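PDB 3GFF: IroE-like serine hydrolase from Shewanella oneidensis, which probably hydrolyses ester bonds, acting as a serine hydrolase of the alpha/beta-hydrolase fold. Local coordinates for residues 59-64 with 250-255; 71-76 with 257-262; 184-187 with 191-194. All blocks are in the same frame, centred on the assembly; numbering follows the deposited sequence.

Contact 1. Residues 59-64 with 250-255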
ATOM      1  N   ALA A  59       9.169  -0.425  -1.885  1.00 23.06           N
ATOM      2  CA  ALA A  59       9.923  -1.455  -1.167  1.00 22.68           C
ATOM      3  C   ALA A  59       9.178  -1.946   0.141  1.00 21.39           C
ATOM      4  O   ALA A  59       9.127  -3.157   0.389  1.00 19.38           O
ATOM      5  CB  ALA A  59      11.362  -0.972  -0.865  1.00 21.29           C
ATOM      6  N   SER A  60       8.572  -1.047   0.938  1.00 21.64           N
ATOM      7  CA  SER A  60       7.831  -1.512   2.140  1.00 22.76           C
ATOM      8  C   SER A  60       6.585  -2.358   1.762  1.00 21.77           C
ATOM      9  O   SER A  60       6.232  -3.321   2.450  1.00 20.52           O
ATOM     10  CB  SER A  60       7.461  -0.373   3.101  1.00 25.16           C
ATOM     11  OG  SER A  60       6.618   0.603   2.521  1.00 27.55           O
ATOM     12  N   LEU A  61       5.928  -1.999   0.661  1.00 21.63           N
ATOM     13  CA  LEU A  61       4.779  -2.755   0.202  1.00 21.83           C
ATOM     14  C   LEU A  61       5.276  -4.131  -0.269  1.00 22.30           C
ATOM     15  O   LEU A  61       4.778  -5.162   0.170  1.00 22.32           O
ATOM     16  CB  LEU A  61       4.025  -1.972  -0.882  1.00 22.23           C
ATOM     17  CG  LEU A  61       2.924  -2.732  -1.622  1.00 22.49           C
ATOM     18  CD1 LEU A  61       1.872  -3.224  -0.585  1.00 23.02           C
ATOM     19  CD2 LEU A  61       2.321  -1.902  -2.775  1.00 20.72           C
ATOM     20  N   LEU A  62       6.291  -4.145  -1.122  1.00 22.23           N
ATOM     21  CA  LEU A  62       6.834  -5.413  -1.633  1.00 22.16           C
ATOM     22  C   LEU A  62       7.274  -6.407  -0.542  1.00 22.22           C
ATOM     23  O   LEU A  62       6.940  -7.600  -0.606  1.00 21.15           O
ATOM     24  CB  LEU A  62       7.947  -5.164  -2.653  1.00 21.20           C
ATOM     25  CG  LEU A  62       7.474  -4.574  -3.979  1.00 21.89           C
ATOM     26  CD1 LEU A  62       8.652  -4.108  -4.771  1.00 20.90           C
ATOM     27  CD2 LEU A  62       6.669  -5.570  -4.781  1.00 21.05           C
ATOM     28  N   GLN A  63       8.025  -5.925   0.441  1.00 23.75           N
ATOM     29  CA  GLN A  63       8.434  -6.742   1.575  1.00 22.88           C
ATOM     30  C   GLN A  63       7.209  -7.158   2.393  1.00 21.30           C
ATOM     31  O   GLN A  63       7.165  -8.250   2.889  1.00 19.96           O
ATOM     32  CB  GLN A  63       9.411  -5.967   2.453  1.00 26.20           C
ATOM     33  CG  GLN A  63      10.809  -5.763   1.825  1.00 28.81           C
ATOM     34  CD  GLN A  63      11.800  -6.913   2.090  1.00 31.75           C
ATOM     35  OE1 GLN A  63      11.784  -7.556   3.166  1.00 35.05           O
ATOM     36  NE2 GLN A  63      12.704  -7.154   1.129  1.00 32.90           N
ATOM     37  N   PHE A  64       6.224  -6.277   2.562  1.00 19.87           N
ATOM     38  CA  PHE A  64       5.004  -6.623   3.301  1.00 18.68           C
ATOM     39  C   PHE A  64       4.250  -7.760   2.588  1.00 18.36           C
ATOM     40  O   PHE A  64       3.895  -8.747   3.195  1.00 16.70           O
ATOM     41  CB  PHE A  64       4.075  -5.406   3.503  1.00 17.91           C
ATOM     42  CG  PHE A  64       2.735  -5.761   4.128  1.00 17.12           C
ATOM     43  CD1 PHE A  64       2.572  -5.795   5.498  1.00 17.02           C
ATOM     44  CD2 PHE A  64       1.642  -6.064   3.312  1.00 17.57           C
ATOM     45  CE1 PHE A  64       1.369  -6.122   6.054  1.00 16.83           C
ATOM     46  CE2 PHE A  64       0.435  -6.407   3.857  1.00 16.73           C
ATOM     47  CZ  PHE A  64       0.297  -6.430   5.240  1.00 17.50           C
ATOM     48  N   VAL A 250      -1.432   6.759  -7.997  1.00 22.11           N
ATOM     49  CA  VAL A 250      -1.633   5.417  -8.527  1.00 23.75           C
ATOM     50  C   VAL A 250      -0.362   4.554  -8.501  1.00 23.13           C
ATOM     51  O   VAL A 250      -0.454   3.344  -8.693  1.00 23.76           O
ATOM     52  CB  VAL A 250      -2.257   5.431  -9.946  1.00 23.22           C
ATOM     53  CG1 VAL A 250      -1.153   5.666 -11.020  1.00 22.70           C
ATOM     54  CG2 VAL A 250      -3.013   4.114 -10.204  1.00 22.50           C
ATOM     55  N   SER A 251       0.802   5.155  -8.218  1.00 22.89           N
ATOM     56  CA  SER A 251       2.060   4.406  -8.172  1.00 21.99           C
ATOM     57  C   SER A 251       1.962   3.267  -7.187  1.00 22.17           C
ATOM     58  O   SER A 251       2.370   2.119  -7.484  1.00 24.71           O
ATOM     59  CB  SER A 251       3.275   5.322  -7.849  1.00 22.23           C
ATOM     60  OG  SER A 251       3.191   5.929  -6.554  1.00 21.32           O
ATOM     61  N   HIS A 252       1.356   3.554  -6.041  1.00 22.22           N
ATOM     62  CA  HIS A 252       1.249   2.565  -4.967  1.00 22.41           C
ATOM     63  C   HIS A 252       0.282   1.393  -5.237  1.00 22.02           C
ATOM     64  O   HIS A 252       0.721   0.224  -5.190  1.00 21.62           O
ATOM     65  CB  HIS A 252       0.874   3.247  -3.675  1.00 22.78           C
ATOM     66  CG  HIS A 252       1.066   2.391  -2.458  1.00 22.59           C
ATOM     67  ND1 HIS A 252       2.280   2.281  -1.815  1.00 22.47           N
ATOM     68  CD2 HIS A 252       0.191   1.650  -1.743  1.00 21.55           C
ATOM     69  CE1 HIS A 252       2.146   1.497  -0.759  1.00 22.29           C
ATOM     70  NE2 HIS A 252       0.884   1.109  -0.686  1.00 21.25           N
ATOM     71  N   ILE A 253      -1.009   1.702  -5.449  1.00 21.20           N
ATOM     72  CA  ILE A 253      -2.048   0.684  -5.706  1.00 21.84           C
ATOM     73  C   ILE A 253      -1.789  -0.008  -7.039  1.00 22.10           C
ATOM     74  O   ILE A 253      -2.208  -1.158  -7.238  1.00 23.66           O
ATOM     75  CB  ILE A 253      -3.549   1.269  -5.618  1.00 21.64           C
ATOM     76  CG1 ILE A 253      -4.575   0.154  -5.358  1.00 22.63           C
ATOM     77  CG2 ILE A 253      -3.940   2.083  -6.857  1.00 19.77           C
ATOM     78  CD1 ILE A 253      -4.335  -0.703  -4.038  1.00 22.21           C
ATOM     79  N   GLY A 254      -1.130   0.711  -7.961  1.00 21.78           N
ATOM     80  CA  GLY A 254      -0.754   0.175  -9.279  1.00 21.62           C
ATOM     81  C   GLY A 254       0.269  -0.950  -9.141  1.00 21.78           C
ATOM     82  O   GLY A 254       0.149  -1.985  -9.792  1.00 21.42           O
ATOM     83  N   LEU A 255       1.276  -0.746  -8.291  1.00 20.92           N
ATOM     84  CA  LEU A 255       2.256  -1.793  -7.977  1.00 20.97           C
ATOM     85  C   LEU A 255       1.551  -2.890  -7.154  1.00 20.43           C
ATOM     86  O   LEU A 255       1.719  -4.072  -7.389  1.00 19.25           O
ATOM     87  CB  LEU A 255       3.427  -1.215  -7.169  1.00 20.50           C
ATOM     88  CG  LEU A 255       4.533  -2.185  -6.669  1.00 20.85           C
ATOM     89  CD1 LEU A 255       5.393  -2.777  -7.818  1.00 18.22           C
ATOM     90  CD2 LEU A 255       5.463  -1.483  -5.611  1.00 20.62           C
TER
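Leu-61 and His-252 make the one aromatic contact between these segments of helices 51-65 and 250-263, a CH-pi interaction. The CD2 methyl of Leu-61 comes down over a face of the imidazole, 4.0 Å from the ring centroid and only 15° off the ring normal. It is shifted toward the rim that carries CE1 and NE2, and CB of the same leucine approaches CE1 of His-252 at 3.9 Å. The same methyl, CD2 of Leu-61, also lies 3.6 Å from the backbone O of His-252. With CG anti to the backbone N (chi1 171°), Leu-61 extends its branch to the other helix and obliquely across the ring.

Purely apolar contacts centre on the CD2 methyl of Leu-255. It packs 4.0 Å from CG of Leu-62, the two side chains meeting at about a right angle, and more loosely against CD2 of Leu-61, at 4.3 Å. Three leucines and the imidazole thus meet between segments whose axes stay 10.6 Å apart at closest and run nearly parallel, at 20°.

No hydrogen bond spans the pair; the imidazole nitrogens are used elsewhere. His-252 ND1 is hydrogen-bonded to His-57 ND1 of helix 51-65, and His-252 NE2 to NE2 of His-252 of the second subunit, whose ring meets it.

The chemistry is therefore divided on a single residue: one face of His-252 takes a leucine methyl of its own chain, while its two buried nitrogens find partners at the helix and across the dimer, which probably fixes the rotation of the ring.

Contact 2. Residues 71-76 with 257-262; sequences PQIPKV and DGIRHL
Ile-73 and Arg-260 bring the backbones closest, their CA atoms 6.3 Å apart, where an irregular loop passes helix 250-263 and a water donates hydrogen bonds to both Gln-72 O (2.9 Å) and Arg-260 O. The direct polar link is made by the side chains of Gln-72 and Arg-260, which lie alongside one another and point the same way. Arg-260 NH1 donates to Gln-72 OE1 at 2.9 Å, the angle at the hydrogen being 151°. The bond falls on a lone pair in the carbonyl plane, and amide and guanidinium are nearly coplanar (12°). Gln-72 reaches this position by a bend at chi2 (-63°), and its NE2 is hydrogen-bonded to Met-70 O. At the other end of the guanidinium, Arg-260 NH2 bonds Glu-244 O of the second subunit. Putting an alanine in place of Gln-72 removes the amide, and the guanidinium of Arg-260, its NH1 left without this acceptor, would probably turn more freely.

Deeper in, Ile-73 uses both branches: CG2 rests 3.7 Å from Ile-259 O, while CD1 meets CG2 of Ile-259 at 4.0 Å, the two side chains crossing at about a right angle. Leu-62 and Leu-65 touch both isoleucines.

This is the flank of an alpha/beta-hydrolase sheet: helix 51-65 links the parallel neighbours 43-48 and 77-81, and its exit loop lies against helix 250-263, which follows strand 235-241.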
ATOM      1  N   PRO A  71       2.526 -15.852   2.332  1.00 28.24           N
ATOM      2  CA  PRO A  71       2.955 -14.701   1.556  1.00 27.75           C
ATOM      3  C   PRO A  71       2.173 -14.577   0.243  1.00 27.49           C
ATOM      4  O   PRO A  71       1.847 -15.581  -0.381  1.00 27.11           O
ATOM      5  CB  PRO A  71       4.451 -14.956   1.331  1.00 28.31           C
ATOM      6  CG  PRO A  71       4.655 -16.408   1.552  1.00 28.15           C
ATOM      7  CD  PRO A  71       3.611 -16.831   2.527  1.00 27.95           C
ATOM      8  N   GLN A  72       1.865 -13.344  -0.141  1.00 26.51           N
ATOM      9  CA  GLN A  72       1.058 -13.066  -1.304  1.00 26.27           C
ATOM     10  C   GLN A  72       1.911 -13.021  -2.554  1.00 26.11           C
ATOM     11  O   GLN A  72       1.421 -13.283  -3.659  1.00 27.27           O
ATOM     12  CB  GLN A  72       0.296 -11.754  -1.096  1.00 26.63           C
ATOM     13  CG  GLN A  72      -0.606 -11.798   0.143  1.00 27.26           C
ATOM     14  CD  GLN A  72      -1.702 -12.845   0.033  1.00 27.70           C
ATOM     15  OE1 GLN A  72      -2.562 -12.765  -0.844  1.00 28.04           O
ATOM     16  NE2 GLN A  72      -1.688 -13.814   0.932  1.00 27.64           N
ATOM     17  N   ILE A  73       3.177 -12.646  -2.406  1.00 24.61           N
ATOM     18  CA  ILE A  73       4.072 -12.693  -3.536  1.00 24.10           C
ATOM     19  C   ILE A  73       5.328 -13.377  -3.023  1.00 24.69           C
ATOM     20  O   ILE A  73       5.495 -13.499  -1.815  1.00 26.79           O
ATOM     21  CB  ILE A  73       4.321 -11.302  -4.150  1.00 23.66           C
ATOM     22  CG1 ILE A  73       5.036 -10.367  -3.170  1.00 23.79           C
ATOM     23  CG2 ILE A  73       3.007 -10.668  -4.632  1.00 23.16           C
ATOM     24  CD1 ILE A  73       5.365  -8.996  -3.762  1.00 22.82           C
ATOM     25  N   PRO A  74       6.199 -13.867  -3.923  1.00 24.72           N
ATOM     26  CA  PRO A  74       7.434 -14.462  -3.437  1.00 23.88           C
ATOM     27  C   PRO A  74       8.449 -13.402  -2.992  1.00 25.24           C
ATOM     28  O   PRO A  74       8.254 -12.189  -3.202  1.00 25.00           O
ATOM     29  CB  PRO A  74       7.940 -15.265  -4.639  1.00 24.99           C
ATOM     30  CG  PRO A  74       7.315 -14.686  -5.817  1.00 24.46           C
ATOM     31  CD  PRO A  74       6.098 -13.910  -5.389  1.00 24.51           C
ATOM     32  N   LYS A  75       9.523 -13.865  -2.373  1.00 24.76           N
ATOM     33  CA  LYS A  75      10.606 -12.981  -1.960  1.00 25.02           C
ATOM     34  C   LYS A  75      11.355 -12.452  -3.193  1.00 22.72           C
ATOM     35  O   LYS A  75      11.552 -13.168  -4.132  1.00 22.45           O
ATOM     36  CB  LYS A  75      11.561 -13.749  -1.044  1.00 25.56           C
ATOM     37  CG  LYS A  75      10.938 -14.238   0.288  1.00 26.33           C
ATOM     38  CD  LYS A  75      10.706 -13.098   1.207  1.00 27.62           C
ATOM     39  CE  LYS A  75      10.320 -13.530   2.641  1.00 27.94           C
ATOM     40  NZ  LYS A  75       9.001 -14.206   2.729  1.00 29.30           N
ATOM     41  N   VAL A  76      11.743 -11.182  -3.201  1.00 21.91           N
ATOM     42  CA  VAL A  76      12.505 -10.609  -4.316  1.00 21.01           C
ATOM     43  C   VAL A  76      13.647  -9.727  -3.797  1.00 21.39           C
ATOM     44  O   VAL A  76      13.653  -9.353  -2.632  1.00 20.87           O
ATOM     45  CB  VAL A  76      11.630  -9.725  -5.206  1.00 20.13           C
ATOM     46  CG1 VAL A  76      10.431 -10.541  -5.777  1.00 19.43           C
ATOM     47  CG2 VAL A  76      11.130  -8.489  -4.422  1.00 20.62           C
ATOM     48  N   ASP A 257      -1.478  -4.002  -7.240  1.00 22.26           N
ATOM     49  CA  ASP A 257      -2.261  -4.904  -8.065  1.00 20.94           C
ATOM     50  C   ASP A 257      -1.446  -5.528  -9.156  1.00 22.33           C
ATOM     51  O   ASP A 257      -1.739  -6.677  -9.581  1.00 22.18           O
ATOM     52  CB  ASP A 257      -3.416  -4.174  -8.691  1.00 20.77           C
ATOM     53  CG  ASP A 257      -4.450  -3.789  -7.711  1.00 21.24           C
ATOM     54  OD1 ASP A 257      -4.659  -4.532  -6.696  1.00 19.66           O
ATOM     55  OD2 ASP A 257      -5.107  -2.757  -8.017  1.00 21.18           O
ATOM     56  N   GLY A 258      -0.457  -4.775  -9.637  1.00 22.10           N
ATOM     57  CA  GLY A 258       0.402  -5.247 -10.710  1.00 20.69           C
ATOM     58  C   GLY A 258       1.261  -6.418 -10.297  1.00 20.14           C
ATOM     59  O   GLY A 258       1.325  -7.404 -10.999  1.00 22.07           O
ATOM     60  N   ILE A 259       1.895  -6.309  -9.136  1.00 19.84           N
ATOM     61  CA  ILE A 259       2.834  -7.327  -8.634  1.00 20.16           C
ATOM     62  C   ILE A 259       2.110  -8.561  -8.136  1.00 20.14           C
ATOM     63  O   ILE A 259       2.665  -9.656  -8.213  1.00 20.37           O
ATOM     64  CB  ILE A 259       3.785  -6.749  -7.516  1.00 19.82           C
ATOM     65  CG1 ILE A 259       5.135  -7.478  -7.536  1.00 20.61           C
ATOM     66  CG2 ILE A 259       3.111  -6.739  -6.160  1.00 18.50           C
ATOM     67  CD1 ILE A 259       5.912  -7.268  -8.893  1.00 20.35           C
ATOM     68  N   ARG A 260       0.896  -8.364  -7.609  1.00 19.43           N
ATOM     69  CA  ARG A 260       0.038  -9.427  -7.181  1.00 21.46           C
ATOM     70  C   ARG A 260      -0.483 -10.233  -8.379  1.00 21.14           C
ATOM     71  O   ARG A 260      -0.597 -11.454  -8.315  1.00 21.07           O
ATOM     72  CB  ARG A 260      -1.117  -8.922  -6.287  1.00 21.73           C
ATOM     73  CG  ARG A 260      -0.718  -8.692  -4.826  1.00 22.84           C
ATOM     74  CD  ARG A 260      -1.785  -8.004  -3.993  1.00 24.52           C
ATOM     75  NE  ARG A 260      -3.070  -8.722  -4.024  1.00 25.86           N
ATOM     76  CZ  ARG A 260      -3.416  -9.735  -3.230  1.00 26.49           C
ATOM     77  NH1 ARG A 260      -2.601 -10.189  -2.279  1.00 27.58           N
ATOM     78  NH2 ARG A 260      -4.606 -10.314  -3.387  1.00 26.45           N
ATOM     79  N   HIS A 261      -0.844  -9.549  -9.440  1.00 20.96           N
ATOM     80  CA  HIS A 261      -1.254 -10.201 -10.662  1.00 21.41           C
ATOM     81  C   HIS A 261      -0.084 -10.977 -11.299  1.00 22.56           C
ATOM     82  O   HIS A 261      -0.242 -12.118 -11.733  1.00 22.44           O
ATOM     83  CB  HIS A 261      -1.768  -9.160 -11.644  1.00 22.38           C
ATOM     84  CG  HIS A 261      -2.025  -9.710 -13.003  1.00 20.83           C
ATOM     85  ND1 HIS A 261      -3.109 -10.512 -13.271  1.00 19.99           N
ATOM     86  CD2 HIS A 261      -1.330  -9.604 -14.161  1.00 21.07           C
ATOM     87  CE1 HIS A 261      -3.087 -10.866 -14.544  1.00 19.96           C
ATOM     88  NE2 HIS A 261      -2.022 -10.335 -15.107  1.00 20.85           N
ATOM     89  N   LEU A 262       1.101 -10.370 -11.325  1.00 22.35           N
ATOM     90  CA  LEU A 262       2.276 -11.046 -11.870  1.00 22.70           C
ATOM     91  C   LEU A 262       2.590 -12.358 -11.164  1.00 22.63           C
ATOM     92  O   LEU A 262       2.930 -13.341 -11.808  1.00 23.15           O
ATOM     93  CB  LEU A 262       3.523 -10.144 -11.787  1.00 22.60           C
ATOM     94  CG  LEU A 262       4.780 -10.742 -12.424  1.00 22.77           C
ATOM     95  CD1 LEU A 262       4.631 -10.829 -13.983  1.00 21.63           C
ATOM     96  CD2 LEU A 262       6.029  -9.898 -12.029  1.00 22.29           C
TER
HETATM   97  O   HOH W   1      -0.647 -12.519  -5.495  1.00 22.55           O

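Contact 3. Residues 184-187 with 191-194; sequences EERV and DFKQ
Arg-186 and Phe-192 come at each other from opposite directions, and their torsions turn two flat groups face to face. The arginine sets CG anti to its own N and then bends at chi2 (66°), which swings the guanidinium back toward the loop beyond its helix. In Phe-192, CG lies anti to the carbonyl carbon (chi1 -68°), a setting that carries the ring to the arginine.

The outcome is an off-centre cation-pi stack. The planes are tilted by just 17°, and CZ of Arg-186 lies 4.2 Å from the centroid of the Phe-192 ring. CE1 of Phe-192 stands over the middle of the guanidinium, 3.6 Å from CZ of Arg-186. The outer nitrogens straddle this atom: NH2 of Arg-186 is 3.6 Å from CD1 of Phe-192, whereas NH1 hangs over the ring toward its rim. The aliphatic part joins in too, with CG of Arg-186 4.1 Å from CZ of Phe-192.

A stack of this sort leaves the N-H groups pointing outward along the guanidinium edges, where they can be used. NE forms a salt bridge with Asp-158, and NH1 bonds the backbone O of Gly-190, immediately past the end of helix 178-189. These bonds should limit rotation of the group over the ring and partly balance its charge. Leu-155 of helix 146-156 and Pro-232 also pack on Phe-192, while Lys-193, next in the chain, is the centre of an inverse gamma turn with a weak bond from Gln-194 N to Phe-192 O.

The arrangement belongs to a beta-alpha-beta crossover: strand 164-168, helix 178-189 and strand 195-201, with the two strands parallel neighbours in the sheet. Here the stack ties the last turn of the crossover helix to the short loop that leads into the second strand.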
ATOM      1  N   GLU A 184       2.783   1.709 -31.097  1.00 27.26           N
ATOM      2  CA  GLU A 184       1.720   1.016 -31.788  1.00 26.25           C
ATOM      3  C   GLU A 184       2.291   0.124 -32.909  1.00 26.24           C
ATOM      4  O   GLU A 184       1.817  -0.980 -33.115  1.00 26.09           O
ATOM      5  CB  GLU A 184       0.748   2.034 -32.384  1.00 26.58           C
ATOM      6  CG  GLU A 184      -0.111   2.775 -31.357  1.00 26.68           C
ATOM      7  CD  GLU A 184      -0.908   3.909 -31.979  1.00 25.75           C
ATOM      8  OE1 GLU A 184      -0.580   4.334 -33.102  1.00 27.04           O
ATOM      9  OE2 GLU A 184      -1.841   4.398 -31.341  1.00 23.28           O
ATOM     10  N   GLU A 185       3.274   0.639 -33.650  1.00 26.54           N
ATOM     11  CA  GLU A 185       3.938  -0.114 -34.703  1.00 26.34           C
ATOM     12  C   GLU A 185       4.545  -1.404 -34.131  1.00 25.66           C
ATOM     13  O   GLU A 185       4.454  -2.466 -34.736  1.00 24.23           O
ATOM     14  CB  GLU A 185       5.010   0.742 -35.366  1.00 27.83           C
ATOM     15  CG  GLU A 185       4.397   1.837 -36.200  1.00 29.58           C
ATOM     16  CD  GLU A 185       5.371   2.703 -36.985  1.00 30.80           C
ATOM     17  OE1 GLU A 185       6.623   2.512 -36.923  1.00 31.68           O
ATOM     18  OE2 GLU A 185       4.832   3.587 -37.696  1.00 31.44           O
ATOM     19  N   ARG A 186       5.115  -1.316 -32.939  1.00 26.52           N
ATOM     20  CA  ARG A 186       5.708  -2.486 -32.305  1.00 26.66           C
ATOM     21  C   ARG A 186       4.658  -3.536 -31.937  1.00 26.32           C
ATOM     22  O   ARG A 186       4.899  -4.725 -32.114  1.00 27.03           O
ATOM     23  CB  ARG A 186       6.502  -2.083 -31.070  1.00 26.55           C
ATOM     24  CG  ARG A 186       7.169  -3.256 -30.367  1.00 26.53           C
ATOM     25  CD  ARG A 186       8.229  -3.888 -31.184  1.00 25.82           C
ATOM     26  NE  ARG A 186       8.732  -5.151 -30.619  1.00 26.18           N
ATOM     27  CZ  ARG A 186       8.229  -6.355 -30.886  1.00 25.76           C
ATOM     28  NH1 ARG A 186       7.183  -6.453 -31.683  1.00 26.73           N
ATOM     29  NH2 ARG A 186       8.766  -7.469 -30.365  1.00 24.35           N
ATOM     30  N   VAL A 187       3.523  -3.079 -31.402  1.00 26.47           N
ATOM     31  CA  VAL A 187       2.356  -3.922 -31.026  1.00 26.30           C
ATOM     32  C   VAL A 187       1.824  -4.726 -32.239  1.00 26.34           C
ATOM     33  O   VAL A 187       1.747  -5.960 -32.193  1.00 25.85           O
ATOM     34  CB  VAL A 187       1.246  -3.021 -30.382  1.00 26.99           C
ATOM     35  CG1 VAL A 187      -0.117  -3.699 -30.336  1.00 27.22           C
ATOM     36  CG2 VAL A 187       1.668  -2.572 -29.015  1.00 26.56           C
ATOM     37  N   ASP A 191       4.615 -10.644 -31.947  1.00 25.15           N
ATOM     38  CA  ASP A 191       5.533 -11.769 -31.728  1.00 23.90           C
ATOM     39  C   ASP A 191       6.535 -11.477 -30.642  1.00 23.25           C
ATOM     40  O   ASP A 191       7.735 -11.614 -30.826  1.00 22.10           O
ATOM     41  CB  ASP A 191       6.225 -12.211 -33.036  1.00 25.42           C
ATOM     42  CG  ASP A 191       5.260 -12.776 -34.029  1.00 25.82           C
ATOM     43  OD1 ASP A 191       4.204 -13.256 -33.581  1.00 26.72           O
ATOM     44  OD2 ASP A 191       5.544 -12.748 -35.254  1.00 28.19           O
ATOM     45  N   PHE A 192       6.044 -11.086 -29.473  1.00 23.56           N
ATOM     46  CA  PHE A 192       6.950 -10.840 -28.347  1.00 23.54           C
ATOM     47  C   PHE A 192       7.539 -12.148 -27.839  1.00 24.10           C
ATOM     48  O   PHE A 192       6.930 -13.205 -27.964  1.00 21.49           O
ATOM     49  CB  PHE A 192       6.213 -10.113 -27.227  1.00 23.26           C
ATOM     50  CG  PHE A 192       5.835  -8.731 -27.593  1.00 22.61           C
ATOM     51  CD1 PHE A 192       6.741  -7.701 -27.434  1.00 23.00           C
ATOM     52  CD2 PHE A 192       4.600  -8.459 -28.120  1.00 22.49           C
ATOM     53  CE1 PHE A 192       6.405  -6.401 -27.759  1.00 23.15           C
ATOM     54  CE2 PHE A 192       4.248  -7.166 -28.471  1.00 22.65           C
ATOM     55  CZ  PHE A 192       5.160  -6.130 -28.278  1.00 23.47           C
ATOM     56  N   LYS A 193       8.733 -12.074 -27.258  1.00 25.87           N
ATOM     57  CA  LYS A 193       9.396 -13.279 -26.796  1.00 26.11           C
ATOM     58  C   LYS A 193       9.066 -13.584 -25.326  1.00 25.77           C
ATOM     59  O   LYS A 193       9.896 -13.445 -24.426  1.00 24.92           O
ATOM     60  CB  LYS A 193      10.900 -13.207 -27.106  1.00 26.47           C
ATOM     61  CG  LYS A 193      11.190 -13.279 -28.628  1.00 26.89           C
ATOM     62  CD  LYS A 193      12.619 -13.632 -28.870  1.00 27.06           C
ATOM     63  CE  LYS A 193      12.972 -13.873 -30.328  1.00 26.94           C
ATOM     64  NZ  LYS A 193      12.963 -12.664 -31.113  1.00 26.28           N
ATOM     65  N   GLN A 194       7.820 -14.023 -25.131  1.00 26.88           N
ATOM     66  CA  GLN A 194       7.245 -14.378 -23.818  1.00 25.68           C
ATOM     67  C   GLN A 194       7.436 -13.250 -22.823  1.00 25.32           C
ATOM     68  O   GLN A 194       8.164 -13.359 -21.815  1.00 24.79           O
ATOM     69  CB  GLN A 194       7.824 -15.695 -23.285  1.00 25.87           C
ATOM     70  CG  GLN A 194       7.570 -16.907 -24.148  1.00 25.48           C
ATOM     71  CD  GLN A 194       6.113 -17.050 -24.589  1.00 26.46           C
ATOM     72  OE1 GLN A 194       5.811 -16.911 -25.779  1.00 27.26           O
ATOM     73  NE2 GLN A 194       5.218 -17.323 -23.652  1.00 25.08           N
TER

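Contact 1 belongs to the core, all its touching residues buried, and is mostly apolar. Contacts 2 and 3 are partly buried: contact 2 has an isoleucine pair inside and a polar link and water farther out, while contact 3, which includes an exposed residue, rests on a charged group laid on a ring. Contacts 1 and 2 share helix 250-263, lie about 10 Å apart between centres, and join where Leu-62 packs on Ile-259; both also touch the second subunit. Contact 3 stands apart, its centre about 27 Å from that of contact 1, beyond the centre of the chain. It is local in sequence, whereas the others join segments more than 180 residues apart.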